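Local coordinates for protein cephalosporin acylase (Bacillus halodurans, PDB 2NLZ) that probably cleaves amide bonds as an N-terminal nucleophile (Ntn) enzyme of the gamma-glutamyltranspeptidase family, possibly acting on cephalosporin-type compounds, at residues E217-R221 with L244-R248; S70-A74 with L85-G89; E128-Y133 with R248-V252; A91-L95 with Y238-D243. The protein carries 1 engineered substitution. All coordinates share one frame; numbering follows the deposited sequence.

Contact 1 (E217-R221 with L244-R248); sequences ESFYR and LACYR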
loop_
_atom_site.group_PDB
_atom_site.type_symbol
_atom_site.label_atom_id
_atom_site.label_comp_id
_atom_site.label_asym_id
_atom_site.label_seq_id
_atom_site.Cartn_x
_atom_site.Cartn_y
_atom_site.Cartn_z
ATOM N N GLU D 217 51.066 10.568 12.718
ATOM C CA GLU D 217 52.017 10.558 13.830
ATOM C C GLU D 217 51.733 11.652 14.871
ATOM O O GLU D 217 51.939 11.446 16.070
ATOM C CB GLU D 217 53.456 10.668 13.301
ATOM C CG GLU D 217 54.489 9.828 14.051
ATOM C CD GLU D 217 54.284 8.329 13.878
ATOM O OE1 GLU D 217 53.543 7.910 12.962
ATOM O OE2 GLU D 217 54.873 7.559 14.664
ATOM N N SER D 218 51.241 12.797 14.403
ATOM C CA SER D 218 50.966 13.941 15.259
ATOM C C SER D 218 49.865 13.659 16.261
ATOM O O SER D 218 49.875 14.212 17.358
ATOM C CB SER D 218 50.570 15.142 14.416
ATOM O OG SER D 218 50.008 16.152 15.227
ATOM N N PHE D 219 48.925 12.796 15.872
ATOM C CA PHE D 219 47.765 12.447 16.694
ATOM C C PHE D 219 48.140 11.579 17.893
ATOM O O PHE D 219 47.589 11.754 18.977
ATOM C CB PHE D 219 46.721 11.731 15.834
ATOM C CG PHE D 219 45.387 11.524 16.513
ATOM C CD1 PHE D 219 44.427 12.531 16.508
ATOM C CD2 PHE D 219 45.074 10.307 17.117
ATOM C CE1 PHE D 219 43.182 12.345 17.121
ATOM C CE2 PHE D 219 43.845 10.110 17.730
ATOM C CZ PHE D 219 42.892 11.139 17.729
ATOM N N TYR D 220 49.078 10.653 17.696
ATOM C CA TYR D 220 49.411 9.650 18.714
ATOM C C TYR D 220 50.699 9.900 19.498
ATOM O O TYR D 220 50.747 9.693 20.713
ATOM C CB TYR D 220 49.483 8.273 18.075
ATOM C CG TYR D 220 48.182 7.832 17.484
ATOM C CD1 TYR D 220 47.154 7.383 18.297
ATOM C CD2 TYR D 220 47.976 7.863 16.110
ATOM C CE1 TYR D 220 45.956 6.978 17.760
ATOM C CE2 TYR D 220 46.785 7.457 15.564
ATOM C CZ TYR D 220 45.773 7.009 16.391
ATOM O OH TYR D 220 44.571 6.593 15.857
ATOM N N ARG D 221 51.746 10.324 18.799
ATOM C CA ARG D 221 53.036 10.560 19.433
ATOM C C ARG D 221 53.668 11.853 18.916
ATOM O O ARG D 221 54.875 11.930 18.692
ATOM C CB ARG D 221 53.957 9.342 19.260
ATOM C CG ARG D 221 53.998 8.758 17.861
ATOM C CD ARG D 221 54.376 7.285 17.892
ATOM N NE ARG D 221 53.203 6.431 18.014
ATOM C CZ ARG D 221 52.578 5.856 16.993
ATOM N NH1 ARG D 221 53.005 6.030 15.754
ATOM N NH2 ARG D 221 51.520 5.098 17.212
ATOM N N LEU D 244 48.231 6.891 23.874
ATOM C CA LEU D 244 48.198 7.189 22.449
ATOM C C LEU D 244 49.479 6.723 21.758
ATOM O O LEU D 244 49.427 6.129 20.682
ATOM C CB LEU D 244 47.992 8.694 22.216
ATOM C CG LEU D 244 46.755 9.370 22.813
ATOM C CD1 LEU D 244 46.835 10.889 22.756
ATOM C CD2 LEU D 244 45.476 8.868 22.133
ATOM N N ALA D 245 50.617 6.984 22.398
ATOM C CA ALA D 245 51.943 6.710 21.832
ATOM C C ALA D 245 52.162 5.270 21.376
ATOM O O ALA D 245 52.761 5.039 20.324
ATOM C CB ALA D 245 53.035 7.117 22.807
ATOM N N CYS D 246 51.687 4.299 22.151
ATOM C CA CYS D 246 51.862 2.911 21.737
ATOM C C CYS D 246 50.604 2.262 21.166
ATOM O O CYS D 246 50.472 1.036 21.170
ATOM C CB CYS D 246 52.552 2.043 22.810
ATOM S SG CYS D 246 51.867 2.089 24.464
ATOM N N TYR D 247 49.692 3.078 20.651
ATOM C CA TYR D 247 48.635 2.527 19.828
ATOM C C TYR D 247 49.162 2.223 18.429
ATOM O O TYR D 247 49.787 3.067 17.788
ATOM C CB TYR D 247 47.423 3.462 19.729
ATOM C CG TYR D 247 46.485 3.075 18.593
ATOM C CD1 TYR D 247 45.671 1.946 18.680
ATOM C CD2 TYR D 247 46.447 3.812 17.418
ATOM C CE1 TYR D 247 44.835 1.586 17.629
ATOM C CE2 TYR D 247 45.616 3.461 16.372
ATOM C CZ TYR D 247 44.819 2.352 16.480
ATOM O OH TYR D 247 44.002 2.018 15.431
ATOM N N ARG D 248 49.011 1.017 17.933
ATOM C CA ARG D 248 48.957 0.857 16.500
ATOM C C ARG D 248 47.777 0.067 16.022
ATOM O O ARG D 248 47.267 -0.802 16.698
ATOM C CB ARG D 248 50.260 0.327 15.889
ATOM C CG ARG D 248 51.406 0.076 16.832
ATOM C CD ARG D 248 52.694 0.871 16.563
ATOM N NE ARG D 248 52.603 1.795 15.449
ATOM C CZ ARG D 248 53.473 2.766 15.187
ATOM N NH1 ARG D 248 54.526 2.964 15.962
ATOM N NH2 ARG D 248 53.291 3.546 14.137
#
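Arg221 meets Ala245 through one short, bent hydrogen bond: NE donates to Ala245 O over 2.7 Å, with an N-H...O angle of 144°. NH2 adds a weak bond to the same carbonyl. It also lies beside Tyr247 O, but the angle there is too poor for a bond. A bend at chi3 (90°) turns the guanidinium so that NH1, on its other side, makes a salt bridge of 2.6 Å with Glu217 OE2. That oxygen lies in the guanidinium plane, while NH1 comes from above the carboxylate. The gripped carbonyl belongs to the last turn of helix 241-245, since Cys246 already leaves helical angles; the few carbonyls of this short helix end would probably suit a cation. A methionine in place of Arg221 would probably leave Glu217 without its mate and Ala245 O without this donor. Among the charges, Arg248 NH1 lies over one face of the Arg221 guanidinium, a like-charged approach made uncertain by the poor order of Arg248. The apolar share falls to the rings. Tyr220 is sandwiched between Phe219 and Tyr247, whose CD2 sits over its second face; the two tyrosine rings are inclined at 36°, with centroids 4.9 Å apart. Leu244 CB packs at 4.2 Å from Tyr220 CD1, and Tyr220 OH is hydrogen-bonded to Pro120 O and Gly124 N.

Contact 2 (S70-A74 with L85-G89); sequences SDAFA and LNGSG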
loop_
_atom_site.group_PDB
_atom_site.type_symbol
_atom_site.label_atom_id
_atom_site.label_comp_id
_atom_site.label_asym_id
_atom_site.label_seq_id
_atom_site.Cartn_x
_atom_site.Cartn_y
_atom_site.Cartn_z
ATOM N N SER D 70 37.363 9.044 16.640
ATOM C CA SER D 70 36.703 7.742 16.497
ATOM C C SER D 70 37.714 6.621 16.492
ATOM O O SER D 70 38.912 6.867 16.387
ATOM C CB SER D 70 35.927 7.693 15.179
ATOM O OG SER D 70 34.777 8.523 15.218
ATOM N N ASP D 71 37.244 5.386 16.611
ATOM C CA ASP D 71 38.032 4.283 16.054
ATOM C C ASP D 71 37.359 3.706 14.809
ATOM O O ASP D 71 36.226 4.079 14.502
ATOM C CB ASP D 71 38.513 3.223 17.078
ATOM C CG ASP D 71 37.481 2.847 18.093
ATOM O OD1 ASP D 71 37.901 2.508 19.214
ATOM O OD2 ASP D 71 36.274 2.879 17.786
ATOM N N ALA D 72 38.075 2.841 14.087
ATOM C CA ALA D 72 37.632 2.355 12.777
ATOM C C ALA D 72 37.873 0.862 12.571
ATOM O O ALA D 72 38.615 0.242 13.318
ATOM C CB ALA D 72 38.321 3.146 11.678
ATOM N N PHE D 73 37.239 0.295 11.550
ATOM C CA PHE D 73 37.459 -1.102 11.153
ATOM C C PHE D 73 37.371 -1.220 9.634
ATOM O O PHE D 73 36.629 -0.464 8.982
ATOM C CB PHE D 73 36.410 -2.026 11.775
ATOM C CG PHE D 73 36.675 -2.393 13.213
ATOM C CD1 PHE D 73 37.332 -3.564 13.531
ATOM C CD2 PHE D 73 36.214 -1.586 14.255
ATOM C CE1 PHE D 73 37.544 -3.916 14.857
ATOM C CE2 PHE D 73 36.430 -1.925 15.589
ATOM C CZ PHE D 73 37.094 -3.093 15.888
ATOM N N ALA D 74 38.108 -2.176 9.064
ATOM C CA ALA D 74 38.076 -2.376 7.608
ATOM C C ALA D 74 38.300 -3.807 7.166
ATOM O O ALA D 74 39.114 -4.529 7.744
ATOM C CB ALA D 74 39.063 -1.453 6.903
ATOM N N LEU D 85 41.495 -4.974 9.092
ATOM C CA LEU D 85 42.180 -3.966 9.905
ATOM C C LEU D 85 41.406 -3.642 11.171
ATOM O O LEU D 85 40.258 -3.202 11.114
ATOM C CB LEU D 85 42.445 -2.683 9.103
ATOM C CG LEU D 85 43.345 -1.636 9.780
ATOM C CD1 LEU D 85 44.693 -2.240 10.155
ATOM C CD2 LEU D 85 43.545 -0.400 8.909
ATOM N N ASN D 86 42.047 -3.868 12.309
ATOM C CA ASN D 86 41.442 -3.572 13.598
ATOM C C ASN D 86 41.944 -2.240 14.098
ATOM O O ASN D 86 42.944 -2.169 14.807
ATOM C CB ASN D 86 41.741 -4.670 14.630
ATOM C CG ASN D 86 40.875 -4.559 15.875
ATOM O OD1 ASN D 86 40.571 -3.461 16.332
ATOM N ND2 ASN D 86 40.466 -5.708 16.427
ATOM N N GLY D 87 41.239 -1.179 13.739
ATOM C CA GLY D 87 41.615 0.131 14.206
ATOM C C GLY D 87 40.931 0.514 15.497
ATOM O O GLY D 87 40.621 1.679 15.698
ATOM N N SER D 88 40.684 -0.462 16.367
ATOM C CA SER D 88 40.050 -0.204 17.655
ATOM C C SER D 88 41.105 0.047 18.708
ATOM O O SER D 88 41.994 -0.776 18.914
ATOM C CB SER D 88 39.189 -1.387 18.073
ATOM O OG SER D 88 38.748 -1.259 19.407
ATOM N N GLY D 89 41.001 1.186 19.378
ATOM C CA GLY D 89 41.953 1.532 20.416
ATOM C C GLY D 89 41.617 0.927 21.760
ATOM O O GLY D 89 40.459 0.616 22.042
#
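Ala72 N donates to Gly87 O at 3.2 Å from an unusual direction, 59° above the carbonyl plane. Gly87 has already turned from extended geometry, and a side chain on it would probably come very near Ala72 O. At the next hydrogen-bonded pair, Ala74 with Leu85, the ladder is regular: Leu85 N gives to Ala74 O at 2.8 Å and Ala74 N returns a bond to Leu85 O at 3.1 Å. Between them, Phe73 and Asn86 form a non-hydrogen-bonded pair. With CG of Asn86 anti to its backbone N (chi1 -167°), the amide lies alongside the phenyl ring, planes 45° apart and OD1 at 3.4 Å from Phe73 CE1. That same oxygen accepts from Ser88 N at 3.0 Å, an Asx turn, while ND2 binds Asn270 OD1. A leucine in place of Asn86 would probably leave Ser88 N without its acceptor and Asn270 without this partner. Ser88 CB, carried by this turn, touches Phe73 CZ at 3.5 Å, and Gly89 N makes a weak bond to Asp71 OD1. The arrangement is that of a beta hairpin, strands 71-78 and 81-87, held between strands 370-376 and 250-259 in the antiparallel sheet framework of an Ntn-type fold.

Contact 3 (E128-Y133 with R248-V252); sequences ELAKMY and RPEWV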
loop_
_atom_site.group_PDB
_atom_site.type_symbol
_atom_site.label_atom_id
_atom_site.label_comp_id
_atom_site.label_asym_id
_atom_site.label_seq_id
_atom_site.Cartn_x
_atom_site.Cartn_y
_atom_site.Cartn_z
ATOM N N GLU D 128 47.792 3.693 8.194
ATOM C CA GLU D 128 48.193 2.324 7.884
ATOM C C GLU D 128 47.532 1.773 6.621
ATOM O O GLU D 128 48.148 1.003 5.884
ATOM C CB GLU D 128 47.918 1.385 9.060
ATOM C CG GLU D 128 49.154 1.058 9.906
ATOM C CD GLU D 128 50.097 0.055 9.257
ATOM O OE1 GLU D 128 49.623 -0.892 8.602
ATOM O OE2 GLU D 128 51.323 0.215 9.421
ATOM N N LEU D 129 46.288 2.172 6.381
ATOM C CA LEU D 129 45.568 1.756 5.191
ATOM C C LEU D 129 46.224 2.366 3.958
ATOM O O LEU D 129 46.376 1.697 2.937
ATOM C CB LEU D 129 44.113 2.201 5.289
ATOM C CG LEU D 129 42.966 1.272 4.895
ATOM C CD1 LEU D 129 43.380 -0.175 4.872
ATOM C CD2 LEU D 129 41.827 1.468 5.884
ATOM N N ALA D 130 46.630 3.630 4.080
ATOM C CA ALA D 130 47.268 4.367 2.993
ATOM C C ALA D 130 48.642 3.799 2.686
ATOM O O ALA D 130 48.947 3.485 1.532
ATOM C CB ALA D 130 47.376 5.840 3.344
ATOM N N LYS D 131 49.454 3.668 3.736
ATOM C CA LYS D 131 50.810 3.152 3.632
ATOM C C LYS D 131 50.843 1.771 2.979
ATOM O O LYS D 131 51.657 1.517 2.094
ATOM C CB LYS D 131 51.477 3.122 5.022
ATOM C CG LYS D 131 52.885 2.492 5.068
ATOM C CD LYS D 131 53.739 3.021 6.235
ATOM C CE LYS D 131 53.514 2.258 7.543
ATOM N NZ LYS D 131 54.264 0.974 7.588
ATOM N N MET D 132 49.934 0.895 3.389
ATOM C CA MET D 132 50.030 -0.490 2.981
ATOM C C MET D 132 49.411 -0.782 1.618
ATOM O O MET D 132 49.978 -1.550 0.840
ATOM C CB MET D 132 49.453 -1.416 4.056
ATOM C CG MET D 132 50.096 -2.807 4.108
ATOM S SD MET D 132 51.442 -2.978 5.309
ATOM C CE MET D 132 52.842 -2.264 4.434
ATOM N N TYR D 133 48.266 -0.173 1.316
ATOM C CA TYR D 133 47.524 -0.537 0.096
ATOM C C TYR D 133 47.024 0.623 -0.753
ATOM O O TYR D 133 46.385 0.394 -1.772
ATOM C CB TYR D 133 46.349 -1.476 0.424
ATOM C CG TYR D 133 46.766 -2.744 1.127
ATOM C CD1 TYR D 133 47.482 -3.733 0.451
ATOM C CD2 TYR D 133 46.467 -2.949 2.479
ATOM C CE1 TYR D 133 47.875 -4.895 1.090
ATOM C CE2 TYR D 133 46.860 -4.113 3.130
ATOM C CZ TYR D 133 47.566 -5.079 2.431
ATOM O OH TYR D 133 47.956 -6.231 3.079
ATOM N N ARG D 248 49.011 1.017 17.933
ATOM C CA ARG D 248 48.957 0.857 16.500
ATOM C C ARG D 248 47.777 0.067 16.022
ATOM O O ARG D 248 47.267 -0.802 16.698
ATOM C CB ARG D 248 50.260 0.327 15.889
ATOM C CG ARG D 248 51.406 0.076 16.832
ATOM C CD ARG D 248 52.694 0.871 16.563
ATOM N NE ARG D 248 52.603 1.795 15.449
ATOM C CZ ARG D 248 53.473 2.766 15.187
ATOM N NH1 ARG D 248 54.526 2.964 15.962
ATOM N NH2 ARG D 248 53.291 3.546 14.137
ATOM N N PRO D 249 47.315 0.402 14.846
ATOM C CA PRO D 249 46.289 -0.405 14.198
ATOM C C PRO D 249 46.839 -1.807 13.973
ATOM O O PRO D 249 48.021 -1.966 13.658
ATOM C CB PRO D 249 46.032 0.317 12.867
ATOM C CG PRO D 249 47.078 1.332 12.733
ATOM C CD PRO D 249 47.676 1.598 14.068
ATOM N N GLU D 250 45.998 -2.814 14.179
ATOM C CA GLU D 250 46.434 -4.200 14.105
ATOM C C GLU D 250 45.805 -4.880 12.902
ATOM O O GLU D 250 44.579 -4.925 12.776
ATOM C CB GLU D 250 46.085 -4.940 15.408
ATOM C CG GLU D 250 46.268 -6.462 15.377
ATOM C CD GLU D 250 46.030 -7.112 16.735
ATOM O OE1 GLU D 250 46.473 -6.537 17.750
ATOM O OE2 GLU D 250 45.408 -8.194 16.791
ATOM N N TRP D 251 46.642 -5.386 12.003
ATOM C CA TRP D 251 46.142 -6.257 10.951
ATOM C C TRP D 251 45.783 -7.582 11.589
ATOM O O TRP D 251 46.610 -8.225 12.234
ATOM C CB TRP D 251 47.161 -6.447 9.837
ATOM C CG TRP D 251 47.373 -5.212 9.067
ATOM C CD1 TRP D 251 48.406 -4.328 9.200
ATOM C CD2 TRP D 251 46.525 -4.691 8.048
ATOM N NE1 TRP D 251 48.256 -3.292 8.314
ATOM C CE2 TRP D 251 47.109 -3.489 7.591
ATOM C CE3 TRP D 251 45.331 -5.123 7.468
ATOM C CZ2 TRP D 251 46.539 -2.715 6.581
ATOM C CZ3 TRP D 251 44.764 -4.355 6.463
ATOM C CH2 TRP D 251 45.371 -3.160 6.032
ATOM N N VAL D 252 44.525 -7.962 11.426
ATOM C CA VAL D 252 43.993 -9.118 12.098
ATOM C C VAL D 252 43.385 -10.020 11.022
ATOM O O VAL D 252 43.089 -9.559 9.915
ATOM C CB VAL D 252 43.016 -8.665 13.231
ATOM C CG1 VAL D 252 41.681 -8.218 12.671
ATOM C CG2 VAL D 252 42.868 -9.734 14.315
#
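Trp251 projects as a flat wedge against helix 122-133, and Tyr133, Met132, Leu129 and Glu128 form the hollow that receives it. Tyr133 turns its edge to the face of the indole six-membered ring in an offset edge-to-face pair, with planes at 88° and centroids 5.4 Å apart. The closest carbons are Tyr133 CE2 and Trp251 CH2, at 3.4 Å. Met132 approaches from the same side of the indole: its CB lies 4.1 Å from Trp251 CZ2, and its SD makes an oblique Met-aromatic contact 5.2 Å from the centroid of the five-membered ring. Leu129 CD1 meets the CH2 corner of the indole obliquely at 3.8 Å. The rim of the wedge is fixed by a polar bond. A bend at chi2 (-76°) carries the Glu128 carboxylate to the indole, where NE1 donates to OE1 over 2.8 Å at an N-H...O angle of 157°, nearly along the C-O axis. The bond is nearly in the ring plane, which would probably limit how far the indole can turn. The carboxylate is shared, since Glu128 OE2 faces Lys131 NZ in a salt bridge of 3.5 Å. A second bump, Pro249 CG, rests against the CB-CG stem of Glu128, CG to CG 3.5 Å. Leu85 also packs against the indole, and Tyr133 stacks on His83. Helix 122-133 packs on strands 71-78 (Leu129 on Ala74 and Val76) and 81-87 (Leu129 on Leu85), and on strand 250-259 through Trp251, with helix 47-61 touching it through Ile48 and Ile52.

Contact 4 (A91-L95 with Y238-D243); sequences APMSL and YLTKED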
loop_
_atom_site.group_PDB
_atom_site.type_symbol
_atom_site.label_atom_id
_atom_site.label_comp_id
_atom_site.label_asym_id
_atom_site.label_seq_id
_atom_site.Cartn_x
_atom_site.Cartn_y
_atom_site.Cartn_z
ATOM N N ALA D 91 41.740 0.706 26.169
ATOM C CA ALA D 91 41.408 1.545 27.316
ATOM C C ALA D 91 42.665 2.144 27.898
ATOM O O ALA D 91 43.730 1.529 27.821
ATOM C CB ALA D 91 40.702 0.721 28.376
ATOM N N PRO D 92 42.554 3.351 28.482
ATOM C CA PRO D 92 43.680 3.987 29.169
ATOM C C PRO D 92 44.303 3.089 30.227
ATOM O O PRO D 92 43.598 2.309 30.874
ATOM C CB PRO D 92 43.042 5.204 29.833
ATOM C CG PRO D 92 41.901 5.531 28.971
ATOM C CD PRO D 92 41.357 4.209 28.505
ATOM N N MET D 93 45.617 3.207 30.398
ATOM C CA MET D 93 46.358 2.303 31.268
ATOM C C MET D 93 46.086 2.590 32.744
ATOM O O MET D 93 46.321 1.740 33.609
ATOM C CB MET D 93 47.851 2.372 30.957
ATOM C CG MET D 93 48.599 1.077 31.228
ATOM S SD MET D 93 48.080 -0.279 30.160
ATOM C CE MET D 93 48.890 0.162 28.616
ATOM N N SER D 94 45.576 3.783 33.024
ATOM C CA SER D 94 45.166 4.135 34.380
ATOM C C SER D 94 43.683 3.832 34.675
ATOM O O SER D 94 43.225 3.999 35.808
ATOM C CB SER D 94 45.503 5.603 34.676
ATOM O OG SER D 94 45.031 6.462 33.651
ATOM N N LEU D 95 42.942 3.378 33.663
ATOM C CA LEU D 95 41.513 3.082 33.816
ATOM C C LEU D 95 41.303 1.645 34.281
ATOM O O LEU D 95 41.347 0.708 33.482
ATOM C CB LEU D 95 40.764 3.314 32.501
ATOM C CG LEU D 95 39.403 4.030 32.466
ATOM C CD1 LEU D 95 38.641 3.655 31.199
ATOM C CD2 LEU D 95 38.545 3.787 33.697
ATOM N N TYR D 238 41.718 9.790 32.108
ATOM C CA TYR D 238 42.653 8.678 32.264
ATOM C C TYR D 238 43.545 8.534 31.035
ATOM O O TYR D 238 44.573 7.845 31.072
ATOM C CB TYR D 238 41.900 7.373 32.554
ATOM C CG TYR D 238 41.174 7.377 33.882
ATOM C CD1 TYR D 238 41.816 6.989 35.054
ATOM C CD2 TYR D 238 39.844 7.775 33.965
ATOM C CE1 TYR D 238 41.153 7.002 36.270
ATOM C CE2 TYR D 238 39.171 7.793 35.175
ATOM C CZ TYR D 238 39.828 7.405 36.324
ATOM O OH TYR D 238 39.151 7.424 37.531
ATOM N N LEU D 239 43.150 9.210 29.959
ATOM C CA LEU D 239 43.863 9.179 28.694
ATOM C C LEU D 239 45.180 9.965 28.748
ATOM O O LEU D 239 45.188 11.164 29.026
ATOM C CB LEU D 239 42.949 9.746 27.612
ATOM C CG LEU D 239 42.931 9.104 26.224
ATOM C CD1 LEU D 239 43.548 10.001 25.184
ATOM C CD2 LEU D 239 43.618 7.767 26.247
ATOM N N THR D 240 46.295 9.284 28.485
ATOM C CA THR D 240 47.609 9.919 28.546
ATOM C C THR D 240 48.307 9.931 27.190
ATOM O O THR D 240 47.833 9.297 26.240
ATOM C CB THR D 240 48.537 9.219 29.564
ATOM O OG1 THR D 240 48.813 7.882 29.125
ATOM C CG2 THR D 240 47.908 9.191 30.958
ATOM N N LYS D 241 49.427 10.660 27.116
ATOM C CA LYS D 241 50.326 10.658 25.962
ATOM C C LYS D 241 50.707 9.237 25.616
ATOM O O LYS D 241 50.620 8.832 24.458
ATOM C CB LYS D 241 51.621 11.393 26.291
ATOM C CG LYS D 241 51.608 12.889 26.150
ATOM C CD LYS D 241 52.955 13.440 26.597
ATOM C CE LYS D 241 52.854 14.883 27.060
ATOM N NZ LYS D 241 54.086 15.316 27.781
ATOM N N GLU D 242 51.130 8.491 26.638
ATOM C CA GLU D 242 51.701 7.155 26.474
ATOM C C GLU D 242 50.680 6.119 26.023
ATOM O O GLU D 242 51.045 5.119 25.396
ATOM C CB GLU D 242 52.399 6.706 27.760
ATOM C CG GLU D 242 53.699 7.445 28.039
ATOM C CD GLU D 242 53.827 7.863 29.493
ATOM O OE1 GLU D 242 54.168 7.009 30.339
ATOM O OE2 GLU D 242 53.586 9.054 29.789
ATOM N N ASP D 243 49.410 6.361 26.342
ATOM C CA ASP D 243 48.316 5.525 25.857
ATOM C C ASP D 243 48.197 5.652 24.348
ATOM O O ASP D 243 48.089 4.655 23.638
ATOM C CB ASP D 243 47.004 5.929 26.520
ATOM C CG ASP D 243 46.841 5.335 27.901
ATOM O OD1 ASP D 243 47.196 4.151 28.080
ATOM O OD2 ASP D 243 46.348 6.053 28.801
#
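Asp243 turns its carboxylate to the backbone of Met93 because its CG stands opposite the carbonyl carbon (chi1 -81°), and Tyr238 sends its ring against Leu95 with a similar torsion (chi1 -65°). Met93 N donates to Asp243 OD1 over 3.0 Å, reaching it on the syn side at 23° out of the carboxylate plane, and makes a weaker bond to OD2. OD2 also accepts from Thr240 N at 3.2 Å, on its anti side. Since Asp243 N in return donates to Thr240 OG1 at 3.2 Å, the pair forms a capping box at the start of helix 241-245. Opposite this, segment 91-95 folds as a type I beta turn closed by Leu95 N to Pro92 O, which leaves the Met93 amide facing the carboxylate. Apolar packing accompanies the bonds. Pro92 sets CB against Tyr238 CB at 3.7 Å and CG against Leu239 CD2 at 3.9 Å. Leu95 CD2 lies over one face of the Tyr238 ring, toward its rim; the nearest approach is CG to CG, 4.0 Å. Ser94 CB meets the ring at its edge, and Ser94 OG lies 3.0 Å from Tyr238 O. Asp243 thus serves two tasks with one carboxylate, capping its own helix and holding the turn; amide donors from both segments and the helix N-terminus would be expected to stabilise its negative charge although the residue is buried.

In the fold
Contact 2 is the most central, its centre about 10 Å from the centre of the chain, and fully buried; it relies on strand-to-strand backbone bonds. Contact 3, its centre about 18 Å from the chain's centre, is a surface contact. Asn86 N probably bonds to Glu250 O, and Leu85 packs on Trp251 and Leu129, so contacts 2 and 3 meet on neighbouring strands, 81-87 and 250-259. Contact 1 is partly buried, its centre about 22 Å from the centre of the chain. Contact 4, its centre about 24 Å from the centre of the chain, is nevertheless buried. These two hold opposite ends of helix 241-245, with a cation at the C-terminus and a carboxylate at the N-terminus. Tyr247 packs on Gly87.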